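Local coordinates for uncharacterized IolB-like protein (Salmonella typhimurium LT2, PDB 2QJV) that is uncharacterised but belongs to the KduI/IolB family of the cupin clan, binds nickel and probably acts as a sugar-acid isomerase, at residues R135-I143 and V155-S166; E48-V56 and I143-L153. The protein carries 2 engineered substitutions. All blocks are in the same frame, centred on the assembly; numbering follows the deposited sequence.

Both contacts meet at one hairpin, the strands 138-142 and 154-160 with the loop that joins them. Contact 1 zips the two strands together within a five-stranded antiparallel sheet; contact 2 presses the connecting loop, 143-153, against strand 49-55 of the six-stranded sheet formed by the earlier part of the chain. Their centres lie about 19 Å apart, they share Ile143, and their segments alternate along the sequence in the order 48-56, 135-143, 143-153, 155-166. Val155 of contact 1 links the two, its CG1 packing on Val54 and its CG2 on Cys52. Contact 1 is internal to one sheet, while contact 2 joins it to the other, as would be expected of a chain with two cupin-like halves.

Contact 1 of 2, residues R135-I143 and V155-S166; sequences RNQRLVHNI and VVEVYTNAGATS. Engineered in segment 155-166: Ala162 (natural residue Glu), Ala164 (natural residue Asp).
Glu157 OE2 is gripped by two groups: His141 ND1 donates to it across the strands at 2.9 Å, and Arg75 adds a salt bridge. The imidazole bond is nearly straight (167°), lies in the ring plane and uses the anti lone pair of the carboxylate, although ring and carboxylate planes stand 49° apart. Glu157 CG sits between its own backbone N and carbonyl carbon (chi1 68°), and the extended chain beyond it carries the carboxylate slantwise across to the ring edge of His141; the other oxygen, OE1, bonds to Tyr240. This buried acid is thus held at both oxygens, and the nearby arginine would probably favour its ionised form. Tyr159 turns its edge toward the face of the same imidazole in an offset edge-to-face pair, with CE1 of Tyr159 3.6 Å from CE1 of His141, while its hydroxyl bonds to Pro78 O. Beyond it, Leu139 lies beside Tyr159, both pointing the same way, with Leu139 CD2 3.9 Å from Tyr159 CD1. On the other face of the sheet Val140 CG1 meets Val156 CG2 at 3.5 Å. The backbones bind in two hydrogen-bonded pairs, Leu139 with Tyr159 and His141 with Glu157, flanking the non-hydrogen-bonded pair of Val140 and Val158. Past the strand end the chain doubles back, and Thr165 N reaches Arg135 O at 2.9 Å; Thr165 OG1 bonds to Ala235 of the second subunit. The whole is an antiparallel beta hairpin with a long connecting loop, in the five-stranded sheet of a cupin-type fold, flanked by strands 127-131 and 238-246.

Contact 2 of 2, residues E48-V56 and I143-L153; sequences ERERCLVLV and ILPDSQLADSL
Strand 49-55 runs past an irregular loop without backbone pairing between them, the nearest CA atoms, Glu50 and Asp151, lying 7.5 Å apart, and the loop itself makes a type I turn from Pro145 to Gln148. Glu50 bridges the gap. Its CG takes the position between backbone N and carbonyl carbon (chi1 61°), and the rest of the chain extends straight into the loop, where three consecutive amides receive the carboxylate. Asp151 N gives to Glu50 OE1 at 2.9 Å on the syn side; Leu153 N meets Glu50 OE2 at 2.9 Å, close to the direction of the C-O bond; Ser152 N comes to the same OE2 at 2.8 Å from above the carboxylate plane. OE1 also bonds to Tyr88, so the buried group has partners on both oxygens, and the amides would be expected to offset its charge. Asp151 OD2, 3.5 Å from Glu50 OE1, is turned to the amides of Phe113 and Gly114. Further along, Leu153 runs antiparallel to the Glu50 side chain and lays CD1 against the strand backbone, 3.6 Å from Cys52 N, and against Cys52 CB. Cys52 SG touches Ile143 CG2, Cys52 CB touches Leu144 CD2, and Val54 CG1 meets Ile143 CD1 tip to tip at 4.1 Å. A classic beta bulge sets Ile143 and Leu144 together opposite Val155. Strands 86-89 and 104-111 flank strand 49-55 in its sheet, while Leu242 and Val244 of strand 238-246 close over Val54, Ile143 and Leu153.

Contact 1 of 2, residues R135-I143 and V155-S166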
ATOM      1  N   ARG A 135      17.850  20.093  23.427  1.00 54.76           N
ATOM      2  CA  ARG A 135      17.515  19.016  22.426  1.00 53.68           C
ATOM      3  C   ARG A 135      16.742  19.643  21.219  1.00 51.40           C
ATOM      4  O   ARG A 135      16.344  19.004  20.211  1.00 42.34           O
ATOM      5  CB  ARG A 135      16.764  17.843  23.109  1.00 56.99           C
ATOM      6  CG  ARG A 135      17.472  17.233  24.381  1.00 59.01           C
ATOM      7  CD  ARG A 135      18.841  16.513  24.065  1.00 69.97           C
ATOM      8  NE  ARG A 135      19.640  16.140  25.257  1.00 73.33           N
ATOM      9  CZ  ARG A 135      19.648  14.957  25.906  1.00 78.62           C
ATOM     10  NH1 ARG A 135      18.885  13.929  25.542  1.00 76.54           N
ATOM     11  NH2 ARG A 135      20.446  14.797  26.963  1.00 77.65           N
ATOM     12  N   ASN A 136      16.559  20.947  21.316  1.00 48.76           N
ATOM     13  CA  ASN A 136      15.926  21.662  20.273  1.00 50.36           C
ATOM     14  C   ASN A 136      16.917  22.704  19.637  1.00 45.67           C
ATOM     15  O   ASN A 136      16.457  23.359  18.719  1.00 45.03           O
ATOM     16  CB  ASN A 136      14.642  22.313  20.856  1.00 52.07           C
ATOM     17  CG  ASN A 136      13.601  22.691  19.800  1.00 57.76           C
ATOM     18  OD1 ASN A 136      13.462  22.030  18.747  1.00 63.36           O
ATOM     19  ND2 ASN A 136      12.842  23.754  20.094  1.00 47.57           N
ATOM     20  N   GLN A 137      18.206  22.846  20.066  1.00 45.96           N
ATOM     21  CA  GLN A 137      19.088  23.973  19.480  1.00 49.40           C
ATOM     22  C   GLN A 137      19.904  23.682  18.175  1.00 47.92           C
ATOM     23  O   GLN A 137      20.874  22.934  18.180  1.00 53.33           O
ATOM     24  CB  GLN A 137      20.048  24.699  20.485  1.00 50.79           C
ATOM     25  CG  GLN A 137      20.884  25.920  19.737  1.00 51.98           C
ATOM     26  CD  GLN A 137      21.463  27.113  20.618  1.00 56.99           C
ATOM     27  OE1 GLN A 137      22.686  27.354  20.629  1.00 58.31           O
ATOM     28  NE2 GLN A 137      20.575  27.876  21.284  1.00 52.31           N
ATOM     29  N   ARG A 138      19.549  24.415  17.113  1.00 39.03           N
ATOM     30  CA  ARG A 138      20.064  24.274  15.783  1.00 37.69           C
ATOM     31  C   ARG A 138      20.780  25.556  15.306  1.00 36.19           C
ATOM     32  O   ARG A 138      20.549  26.633  15.834  1.00 34.69           O
ATOM     33  CB  ARG A 138      18.878  23.964  14.864  1.00 38.33           C
ATOM     34  CG  ARG A 138      18.107  22.758  15.341  1.00 55.24           C
ATOM     35  CD  ARG A 138      16.604  22.967  15.275  1.00 68.61           C
ATOM     36  NE  ARG A 138      16.058  23.937  16.211  1.00 68.15           N
ATOM     37  CZ  ARG A 138      14.773  24.287  16.268  1.00 70.91           C
ATOM     38  NH1 ARG A 138      13.884  23.777  15.429  1.00 73.26           N
ATOM     39  NH2 ARG A 138      14.370  25.174  17.162  1.00 74.63           N
ATOM     40  N   LEU A 139      21.712  25.391  14.390  1.00 36.53           N
ATOM     41  CA  LEU A 139      22.384  26.478  13.736  1.00 34.62           C
ATOM     42  C   LEU A 139      21.624  26.649  12.429  1.00 34.65           C
ATOM     43  O   LEU A 139      21.406  25.679  11.707  1.00 33.70           O
ATOM     44  CB  LEU A 139      23.877  26.174  13.518  1.00 34.09           C
ATOM     45  CG  LEU A 139      24.672  27.088  12.601  1.00 34.75           C
ATOM     46  CD1 LEU A 139      24.722  28.534  13.168  1.00 31.85           C
ATOM     47  CD2 LEU A 139      26.067  26.532  12.422  1.00 35.09           C
ATOM     48  N   VAL A 140      21.239  27.894  12.123  1.00 32.47           N
ATOM     49  CA  VAL A 140      20.467  28.240  10.944  1.00 32.67           C
ATOM     50  C   VAL A 140      21.220  29.330  10.127  1.00 32.41           C
ATOM     51  O   VAL A 140      21.715  30.299  10.701  1.00 33.95           O
ATOM     52  CB  VAL A 140      19.036  28.697  11.355  1.00 32.54           C
ATOM     53  CG1 VAL A 140      18.161  29.125  10.136  1.00 31.95           C
ATOM     54  CG2 VAL A 140      18.350  27.610  12.238  1.00 32.77           C
ATOM     55  N   HIS A 141      21.371  29.067   8.830  1.00 33.30           N
ATOM     56  CA  HIS A 141      21.936  29.980   7.837  1.00 34.45           C
ATOM     57  C   HIS A 141      20.853  30.387   6.847  1.00 32.49           C
ATOM     58  O   HIS A 141      20.412  29.591   5.983  1.00 34.80           O
ATOM     59  CB  HIS A 141      23.105  29.364   7.060  1.00 34.81           C
ATOM     60  CG  HIS A 141      24.314  29.025   7.891  1.00 36.95           C
ATOM     61  ND1 HIS A 141      25.249  28.103   7.471  1.00 34.78           N
ATOM     62  CD2 HIS A 141      24.731  29.455   9.109  1.00 35.86           C
ATOM     63  CE1 HIS A 141      26.207  28.010   8.378  1.00 35.62           C
ATOM     64  NE2 HIS A 141      25.913  28.811   9.392  1.00 35.12           N
ATOM     65  N   ASN A 142      20.389  31.633   6.983  1.00 34.17           N
ATOM     66  CA  ASN A 142      19.373  32.196   6.074  1.00 35.77           C
ATOM     67  C   ASN A 142      20.020  32.719   4.797  1.00 36.95           C
ATOM     68  O   ASN A 142      20.430  33.891   4.704  1.00 38.30           O
ATOM     69  CB  ASN A 142      18.546  33.276   6.800  1.00 37.23           C
ATOM     70  CG  ASN A 142      17.694  32.685   7.921  1.00 38.07           C
ATOM     71  OD1 ASN A 142      17.874  33.005   9.110  1.00 41.33           O
ATOM     72  ND2 ASN A 142      16.793  31.790   7.553  1.00 33.06           N
ATOM     73  N   ILE A 143      20.157  31.804   3.839  1.00 36.82           N
ATOM     74  CA  ILE A 143      20.746  32.093   2.529  1.00 38.00           C
ATOM     75  C   ILE A 143      19.880  33.097   1.727  1.00 38.42           C
ATOM     76  O   ILE A 143      20.387  34.080   1.214  1.00 36.78           O
ATOM     77  CB  ILE A 143      21.004  30.802   1.711  1.00 38.65           C
ATOM     78  CG1 ILE A 143      22.088  29.950   2.399  1.00 40.24           C
ATOM     79  CG2 ILE A 143      21.370  31.155   0.221  1.00 37.39           C
ATOM     80  CD1 ILE A 143      22.210  28.534   1.877  1.00 40.48           C
ATOM     81  N   VAL A 155      15.310  30.167   0.744  1.00 37.08           N
ATOM     82  CA  VAL A 155      16.372  29.152   0.903  1.00 35.85           C
ATOM     83  C   VAL A 155      17.022  29.287   2.282  1.00 37.01           C
ATOM     84  O   VAL A 155      17.359  30.387   2.734  1.00 37.15           O
ATOM     85  CB  VAL A 155      17.453  29.214  -0.228  1.00 37.55           C
ATOM     86  CG1 VAL A 155      18.506  28.093  -0.081  1.00 35.32           C
ATOM     87  CG2 VAL A 155      16.805  29.187  -1.640  1.00 37.35           C
ATOM     88  N   VAL A 156      17.142  28.148   2.966  1.00 38.60           N
ATOM     89  CA  VAL A 156      17.753  28.105   4.286  1.00 36.75           C
ATOM     90  C   VAL A 156      18.499  26.766   4.435  1.00 37.52           C
ATOM     91  O   VAL A 156      18.126  25.782   3.814  1.00 37.11           O
ATOM     92  CB  VAL A 156      16.661  28.279   5.400  1.00 38.66           C
ATOM     93  CG1 VAL A 156      15.642  27.117   5.361  1.00 35.79           C
ATOM     94  CG2 VAL A 156      17.261  28.420   6.807  1.00 34.01           C
ATOM     95  N   GLU A 157      19.567  26.758   5.236  1.00 36.95           N
ATOM     96  CA  GLU A 157      20.257  25.520   5.611  1.00 35.84           C
ATOM     97  C   GLU A 157      20.290  25.464   7.168  1.00 35.81           C
ATOM     98  O   GLU A 157      20.439  26.482   7.867  1.00 37.60           O
ATOM     99  CB  GLU A 157      21.617  25.345   4.889  1.00 38.53           C
ATOM    100  CG  GLU A 157      22.675  26.305   5.264  1.00 40.39           C
ATOM    101  CD  GLU A 157      23.969  26.168   4.491  1.00 38.24           C
ATOM    102  OE1 GLU A 157      24.054  25.447   3.462  1.00 40.67           O
ATOM    103  OE2 GLU A 157      24.874  26.905   4.871  1.00 40.28           O
ATOM    104  N   VAL A 158      20.097  24.259   7.702  1.00 34.88           N
ATOM    105  CA  VAL A 158      20.008  24.001   9.126  1.00 33.94           C
ATOM    106  C   VAL A 158      20.892  22.812   9.554  1.00 33.26           C
ATOM    107  O   VAL A 158      20.985  21.814   8.823  1.00 34.62           O
ATOM    108  CB  VAL A 158      18.519  23.727   9.528  1.00 32.43           C
ATOM    109  CG1 VAL A 158      18.374  23.458  11.050  1.00 28.63           C
ATOM    110  CG2 VAL A 158      17.607  24.884   9.075  1.00 33.19           C
ATOM    111  N   TYR A 159      21.545  22.976  10.713  1.00 33.46           N
ATOM    112  CA  TYR A 159      22.414  21.981  11.329  1.00 32.36           C
ATOM    113  C   TYR A 159      21.793  21.520  12.610  1.00 31.82           C
ATOM    114  O   TYR A 159      21.564  22.308  13.516  1.00 33.48           O
ATOM    115  CB  TYR A 159      23.800  22.520  11.645  1.00 33.35           C
ATOM    116  CG  TYR A 159      24.556  22.972  10.455  1.00 34.30           C
ATOM    117  CD1 TYR A 159      24.303  24.212   9.875  1.00 33.62           C
ATOM    118  CD2 TYR A 159      25.566  22.197   9.936  1.00 34.86           C
ATOM    119  CE1 TYR A 159      25.012  24.647   8.781  1.00 42.03           C
ATOM    120  CE2 TYR A 159      26.277  22.616   8.843  1.00 38.05           C
ATOM    121  CZ  TYR A 159      26.022  23.842   8.277  1.00 37.70           C
ATOM    122  OH  TYR A 159      26.737  24.228   7.175  1.00 41.13           O
ATOM    123  N   THR A 160      21.529  20.211  12.673  1.00 36.02           N
ATOM    124  CA  THR A 160      20.900  19.584  13.818  1.00 38.06           C
ATOM    125  C   THR A 160      21.867  18.532  14.366  1.00 37.57           C
ATOM    126  O   THR A 160      22.096  17.510  13.747  1.00 39.75           O
ATOM    127  CB  THR A 160      19.508  18.985  13.472  1.00 38.34           C
ATOM    128  OG1 THR A 160      18.730  19.945  12.736  1.00 37.85           O
ATOM    129  CG2 THR A 160      18.730  18.541  14.786  1.00 35.52           C
ATOM    130  N   ASN A 161      22.395  18.775  15.548  1.00 35.67           N
ATOM    131  CA  ASN A 161      23.325  17.806  16.161  1.00 37.73           C
ATOM    132  C   ASN A 161      22.613  16.535  16.617  1.00 39.02           C
ATOM    133  O   ASN A 161      21.404  16.554  16.926  1.00 37.11           O
ATOM    134  CB  ASN A 161      24.140  18.490  17.252  1.00 40.55           C
ATOM    135  CG  ASN A 161      25.069  19.562  16.682  1.00 44.16           C
ATOM    136  OD1 ASN A 161      25.315  19.640  15.461  1.00 46.54           O
ATOM    137  ND2 ASN A 161      25.592  20.368  17.553  1.00 40.70           N
ATOM    138  N   ALA A 162      23.350  15.420  16.549  1.00 38.24           N
ATOM    139  CA  ALA A 162      22.822  14.080  16.839  1.00 37.55           C
ATOM    140  C   ALA A 162      22.074  14.073  18.175  1.00 40.26           C
ATOM    141  O   ALA A 162      22.633  14.479  19.203  1.00 40.90           O
ATOM    142  CB  ALA A 162      23.945  13.033  16.832  1.00 35.86           C
ATOM    143  N   GLY A 163      20.825  13.599  18.098  0.50 41.61           N
ATOM    144  CA  GLY A 163      19.917  13.536  19.239  0.50 42.01           C
ATOM    145  C   GLY A 163      18.761  14.522  19.101  0.50 41.79           C
ATOM    146  O   GLY A 163      17.567  14.110  19.215  0.50 34.08           O
ATOM    147  N   ALA A 164      19.118  15.774  18.726  1.00 40.54           N
ATOM    148  CA  ALA A 164      18.186  16.891  18.672  1.00 39.40           C
ATOM    149  C   ALA A 164      17.100  16.718  17.608  1.00 36.42           C
ATOM    150  O   ALA A 164      17.252  16.009  16.588  1.00 37.09           O
ATOM    151  CB  ALA A 164      18.942  18.225  18.429  1.00 36.06           C
ATOM    152  N   THR A 165      16.007  17.440  17.841  1.00 36.74           N
ATOM    153  CA  THR A 165      14.856  17.496  16.939  1.00 36.44           C
ATOM    154  C   THR A 165      14.799  18.893  16.290  1.00 35.19           C
ATOM    155  O   THR A 165      14.944  19.886  16.989  1.00 37.38           O
ATOM    156  CB  THR A 165      13.534  17.228  17.698  1.00 37.28           C
ATOM    157  OG1 THR A 165      13.733  16.215  18.684  1.00 37.13           O
ATOM    158  CG2 THR A 165      12.407  16.834  16.712  1.00 33.89           C
ATOM    159  N   SER A 166      14.613  18.949  14.969  1.00 35.53           N
ATOM    160  CA  SER A 166      14.508  20.222  14.241  1.00 39.02           C
ATOM    161  C   SER A 166      13.217  20.236  13.400  1.00 37.56           C
ATOM    162  O   SER A 166      12.489  19.233  13.368  1.00 36.21           O
ATOM    163  CB  SER A 166      15.794  20.551  13.429  1.00 37.61           C
ATOM    164  OG  SER A 166      16.079  19.589  12.479  1.00 39.06           O
TER
HETATM  165  O   HOH W   1      21.569  20.816  17.256  1.00 33.76           O

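Contact 2 of 2, residues E48-V56 and I143-L153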
ATOM      1  N   GLU A  48      11.807  30.632 -17.735  1.00 39.99           N
ATOM      2  CA  GLU A  48      10.889  31.385 -16.887  1.00 38.07           C
ATOM      3  C   GLU A  48      11.079  31.123 -15.394  1.00 37.95           C
ATOM      4  O   GLU A  48      10.194  31.399 -14.605  1.00 38.14           O
ATOM      5  CB  GLU A  48       9.442  31.043 -17.300  1.00 40.89           C
ATOM      6  CG  GLU A  48       9.112  31.316 -18.800  1.00 48.44           C
ATOM      7  CD  GLU A  48       9.171  32.784 -19.202  1.00 61.25           C
ATOM      8  OE1 GLU A  48       9.350  33.672 -18.339  1.00 70.09           O
ATOM      9  OE2 GLU A  48       9.021  33.058 -20.416  1.00 82.84           O
ATOM     10  N   ARG A  49      12.204  30.531 -15.011  1.00 37.72           N
ATOM     11  CA  ARG A  49      12.494  30.246 -13.619  1.00 37.69           C
ATOM     12  C   ARG A  49      13.689  31.066 -13.097  1.00 37.73           C
ATOM     13  O   ARG A  49      14.668  31.299 -13.827  1.00 39.61           O
ATOM     14  CB  ARG A  49      12.714  28.733 -13.491  1.00 38.36           C
ATOM     15  CG  ARG A  49      11.402  28.019 -13.831  1.00 41.93           C
ATOM     16  CD  ARG A  49      11.402  26.564 -13.721  1.00 45.91           C
ATOM     17  NE  ARG A  49      11.574  26.010 -12.386  1.00 40.11           N
ATOM     18  CZ  ARG A  49      10.630  25.890 -11.454  1.00 36.70           C
ATOM     19  NH1 ARG A  49       9.409  26.427 -11.587  1.00 43.56           N
ATOM     20  NH2 ARG A  49      10.937  25.266 -10.346  1.00 39.69           N
ATOM     21  N   GLU A  50      13.550  31.585 -11.874  1.00 36.93           N
ATOM     22  CA  GLU A  50      14.676  32.174 -11.155  1.00 37.11           C
ATOM     23  C   GLU A  50      15.345  31.009 -10.403  1.00 36.51           C
ATOM     24  O   GLU A  50      14.739  29.958 -10.150  1.00 36.46           O
ATOM     25  CB  GLU A  50      14.302  33.304 -10.187  1.00 39.66           C
ATOM     26  CG  GLU A  50      13.374  32.898  -9.093  1.00 36.30           C
ATOM     27  CD  GLU A  50      13.150  33.954  -8.037  1.00 38.16           C
ATOM     28  OE1 GLU A  50      13.491  35.153  -8.248  1.00 38.17           O
ATOM     29  OE2 GLU A  50      12.602  33.540  -6.982  1.00 35.31           O
ATOM     30  N   ARG A  51      16.619  31.199 -10.111  1.00 36.21           N
ATOM     31  CA  ARG A  51      17.454  30.218  -9.463  1.00 37.28           C
ATOM     32  C   ARG A  51      18.380  30.796  -8.374  1.00 38.39           C
ATOM     33  O   ARG A  51      18.775  31.973  -8.389  1.00 39.00           O
ATOM     34  CB  ARG A  51      18.330  29.485 -10.495  1.00 37.63           C
ATOM     35  CG  ARG A  51      17.610  28.546 -11.452  1.00 41.01           C
ATOM     36  CD  ARG A  51      18.472  28.075 -12.631  1.00 41.13           C
ATOM     37  NE  ARG A  51      17.733  27.099 -13.455  1.00 42.50           N
ATOM     38  CZ  ARG A  51      16.888  27.402 -14.446  1.00 42.41           C
ATOM     39  NH1 ARG A  51      16.622  28.653 -14.754  1.00 41.70           N
ATOM     40  NH2 ARG A  51      16.252  26.433 -15.102  1.00 48.59           N
ATOM     41  N   CYS A  52      18.704  29.920  -7.418  1.00 40.08           N
ATOM     42  CA  CYS A  52      19.672  30.180  -6.380  1.00 40.40           C
ATOM     43  C   CYS A  52      20.614  28.958  -6.403  1.00 40.13           C
ATOM     44  O   CYS A  52      20.229  27.833  -6.130  1.00 39.53           O
ATOM     45  CB  CYS A  52      19.037  30.397  -4.993  1.00 41.94           C
ATOM     46  SG  CYS A  52      20.244  30.833  -3.707  1.00 43.54           S
ATOM     47  N   LEU A  53      21.832  29.223  -6.843  1.00 37.77           N
ATOM     48  CA  LEU A  53      22.901  28.249  -6.959  1.00 38.71           C
ATOM     49  C   LEU A  53      23.582  28.229  -5.632  1.00 38.37           C
ATOM     50  O   LEU A  53      24.190  29.233  -5.248  1.00 44.64           O
ATOM     51  CB  LEU A  53      23.905  28.674  -8.016  1.00 38.98           C
ATOM     52  CG  LEU A  53      23.619  28.416  -9.512  1.00 46.91           C
ATOM     53  CD1 LEU A  53      22.168  28.600  -9.851  1.00 42.66           C
ATOM     54  CD2 LEU A  53      24.548  29.295 -10.367  1.00 41.39           C
ATOM     55  N   VAL A  54      23.475  27.129  -4.918  1.00 39.06           N
ATOM     56  CA  VAL A  54      24.094  26.990  -3.597  1.00 38.57           C
ATOM     57  C   VAL A  54      25.293  26.039  -3.718  1.00 37.66           C
ATOM     58  O   VAL A  54      25.162  24.901  -4.210  1.00 40.33           O
ATOM     59  CB  VAL A  54      23.113  26.513  -2.524  1.00 39.67           C
ATOM     60  CG1 VAL A  54      23.858  26.359  -1.148  1.00 38.34           C
ATOM     61  CG2 VAL A  54      21.882  27.462  -2.415  1.00 37.93           C
ATOM     62  N   LEU A  55      26.477  26.546  -3.332  1.00 39.10           N
ATOM     63  CA  LEU A  55      27.706  25.724  -3.292  1.00 39.25           C
ATOM     64  C   LEU A  55      27.715  25.003  -1.940  1.00 39.23           C
ATOM     65  O   LEU A  55      28.074  25.570  -0.892  1.00 38.96           O
ATOM     66  CB  LEU A  55      28.980  26.554  -3.539  1.00 40.22           C
ATOM     67  CG  LEU A  55      29.272  27.078  -4.969  1.00 39.64           C
ATOM     68  CD1 LEU A  55      28.189  27.994  -5.540  1.00 40.63           C
ATOM     69  CD2 LEU A  55      30.642  27.816  -5.030  1.00 38.71           C
ATOM     70  N   VAL A  56      27.212  23.776  -1.966  1.00 38.46           N
ATOM     71  CA  VAL A  56      27.080  22.952  -0.759  1.00 39.62           C
ATOM     72  C   VAL A  56      28.492  22.555  -0.235  1.00 37.91           C
ATOM     73  O   VAL A  56      28.760  22.534   0.967  1.00 38.89           O
ATOM     74  CB  VAL A  56      26.160  21.685  -0.964  1.00 37.69           C
ATOM     75  CG1 VAL A  56      26.093  20.883   0.375  1.00 37.51           C
ATOM     76  CG2 VAL A  56      24.729  22.025  -1.547  1.00 36.91           C
ATOM     77  N   ILE A 143      20.157  31.804   3.839  1.00 36.82           N
ATOM     78  CA  ILE A 143      20.746  32.093   2.529  1.00 38.00           C
ATOM     79  C   ILE A 143      19.880  33.097   1.727  1.00 38.42           C
ATOM     80  O   ILE A 143      20.387  34.080   1.214  1.00 36.78           O
ATOM     81  CB  ILE A 143      21.004  30.802   1.711  1.00 38.65           C
ATOM     82  CG1 ILE A 143      22.088  29.950   2.399  1.00 40.24           C
ATOM     83  CG2 ILE A 143      21.370  31.155   0.221  1.00 37.39           C
ATOM     84  CD1 ILE A 143      22.210  28.534   1.877  1.00 40.48           C
ATOM     85  N   LEU A 144      18.582  32.854   1.667  1.00 35.89           N
ATOM     86  CA  LEU A 144      17.674  33.670   0.907  1.00 35.78           C
ATOM     87  C   LEU A 144      16.320  33.765   1.617  1.00 33.80           C
ATOM     88  O   LEU A 144      15.370  33.055   1.275  1.00 36.73           O
ATOM     89  CB  LEU A 144      17.553  33.149  -0.532  1.00 38.20           C
ATOM     90  CG  LEU A 144      16.795  34.038  -1.547  1.00 41.33           C
ATOM     91  CD1 LEU A 144      17.192  35.527  -1.442  1.00 36.37           C
ATOM     92  CD2 LEU A 144      17.003  33.461  -2.952  1.00 36.55           C
ATOM     93  N   PRO A 145      16.259  34.590   2.670  1.00 35.22           N
ATOM     94  CA  PRO A 145      15.017  34.746   3.438  1.00 36.42           C
ATOM     95  C   PRO A 145      14.015  35.700   2.792  1.00 37.47           C
ATOM     96  O   PRO A 145      14.355  36.392   1.833  1.00 36.30           O
ATOM     97  CB  PRO A 145      15.495  35.346   4.745  1.00 33.54           C
ATOM     98  CG  PRO A 145      16.745  36.116   4.371  1.00 36.22           C
ATOM     99  CD  PRO A 145      17.347  35.423   3.211  1.00 34.64           C
ATOM    100  N   ASP A 146      12.818  35.792   3.372  1.00 36.08           N
ATOM    101  CA  ASP A 146      11.772  36.681   2.824  1.00 35.86           C
ATOM    102  C   ASP A 146      12.041  38.182   3.026  1.00 37.09           C
ATOM    103  O   ASP A 146      11.361  38.991   2.423  1.00 36.30           O
ATOM    104  CB  ASP A 146      10.351  36.280   3.296  1.00 36.37           C
ATOM    105  CG  ASP A 146      10.073  36.486   4.797  1.00 41.42           C
ATOM    106  OD1 ASP A 146      10.867  37.107   5.552  1.00 36.55           O
ATOM    107  OD2 ASP A 146       8.963  36.014   5.200  1.00 37.22           O
ATOM    108  N   SER A 147      13.039  38.511   3.848  1.00 36.10           N
ATOM    109  CA  SER A 147      13.510  39.851   4.068  1.00 36.32           C
ATOM    110  C   SER A 147      14.601  40.276   3.063  1.00 36.32           C
ATOM    111  O   SER A 147      15.053  41.413   3.124  1.00 36.17           O
ATOM    112  CB  SER A 147      14.063  39.982   5.496  1.00 34.59           C
ATOM    113  OG  SER A 147      15.018  38.955   5.715  1.00 35.07           O
ATOM    114  N   GLN A 148      15.029  39.363   2.196  1.00 35.96           N
ATOM    115  CA  GLN A 148      15.993  39.634   1.107  1.00 38.05           C
ATOM    116  C   GLN A 148      15.224  39.491  -0.220  1.00 38.81           C
ATOM    117  O   GLN A 148      14.119  38.992  -0.226  1.00 39.21           O
ATOM    118  CB  GLN A 148      17.200  38.714   1.170  1.00 37.09           C
ATOM    119  CG  GLN A 148      18.087  39.011   2.400  1.00 36.19           C
ATOM    120  CD  GLN A 148      18.795  40.361   2.283  1.00 41.70           C
ATOM    121  OE1 GLN A 148      19.494  40.607   1.312  1.00 42.05           O
ATOM    122  NE2 GLN A 148      18.625  41.213   3.278  1.00 39.99           N
ATOM    123  N   LEU A 149      15.821  39.940  -1.321  1.00 38.78           N
ATOM    124  CA  LEU A 149      15.131  40.014  -2.617  1.00 38.01           C
ATOM    125  C   LEU A 149      15.190  38.756  -3.500  1.00 36.71           C
ATOM    126  O   LEU A 149      16.250  38.185  -3.739  1.00 37.91           O
ATOM    127  CB  LEU A 149      15.660  41.233  -3.414  1.00 38.06           C
ATOM    128  CG  LEU A 149      15.487  42.619  -2.807  1.00 37.90           C
ATOM    129  CD1 LEU A 149      16.220  43.688  -3.647  1.00 38.04           C
ATOM    130  CD2 LEU A 149      14.014  43.019  -2.603  1.00 43.43           C
ATOM    131  N   ALA A 150      14.005  38.320  -3.943  1.00 36.06           N
ATOM    132  CA  ALA A 150      13.793  37.262  -4.915  1.00 36.05           C
ATOM    133  C   ALA A 150      12.305  37.319  -5.298  1.00 35.95           C
ATOM    134  O   ALA A 150      11.488  37.878  -4.564  1.00 36.23           O
ATOM    135  CB  ALA A 150      14.217  35.860  -4.401  1.00 37.04           C
ATOM    136  N   ASP A 151      11.940  36.756  -6.443  1.00 36.64           N
ATOM    137  CA  ASP A 151      10.549  36.746  -6.855  1.00 36.28           C
ATOM    138  C   ASP A 151       9.707  35.726  -6.056  1.00 35.24           C
ATOM    139  O   ASP A 151       8.571  35.975  -5.686  1.00 33.53           O
ATOM    140  CB  ASP A 151      10.391  36.377  -8.345  1.00 36.00           C
ATOM    141  CG  ASP A 151      11.196  37.256  -9.296  1.00 35.81           C
ATOM    142  OD1 ASP A 151      11.687  38.348  -8.921  1.00 37.50           O
ATOM    143  OD2 ASP A 151      11.340  36.784 -10.455  1.00 38.08           O
ATOM    144  N   SER A 152      10.311  34.582  -5.817  1.00 35.43           N
ATOM    145  CA  SER A 152       9.639  33.387  -5.279  1.00 36.31           C
ATOM    146  C   SER A 152      10.432  32.595  -4.227  1.00 37.62           C
ATOM    147  O   SER A 152       9.878  32.183  -3.197  1.00 37.76           O
ATOM    148  CB  SER A 152       9.326  32.462  -6.471  1.00 38.24           C
ATOM    149  OG  SER A 152       8.391  33.070  -7.368  1.00 38.13           O
ATOM    150  N   LEU A 153      11.729  32.403  -4.497  1.00 38.66           N
ATOM    151  CA  LEU A 153      12.617  31.533  -3.695  1.00 38.68           C
ATOM    152  C   LEU A 153      12.882  31.955  -2.252  1.00 37.62           C
ATOM    153  O   LEU A 153      13.158  33.122  -1.955  1.00 35.75           O
ATOM    154  CB  LEU A 153      13.984  31.334  -4.403  1.00 37.94           C
ATOM    155  CG  LEU A 153      14.038  30.448  -5.658  1.00 38.24           C
ATOM    156  CD1 LEU A 153      15.360  30.702  -6.481  1.00 35.80           C
ATOM    157  CD2 LEU A 153      13.830  28.946  -5.323  1.00 37.84           C
TER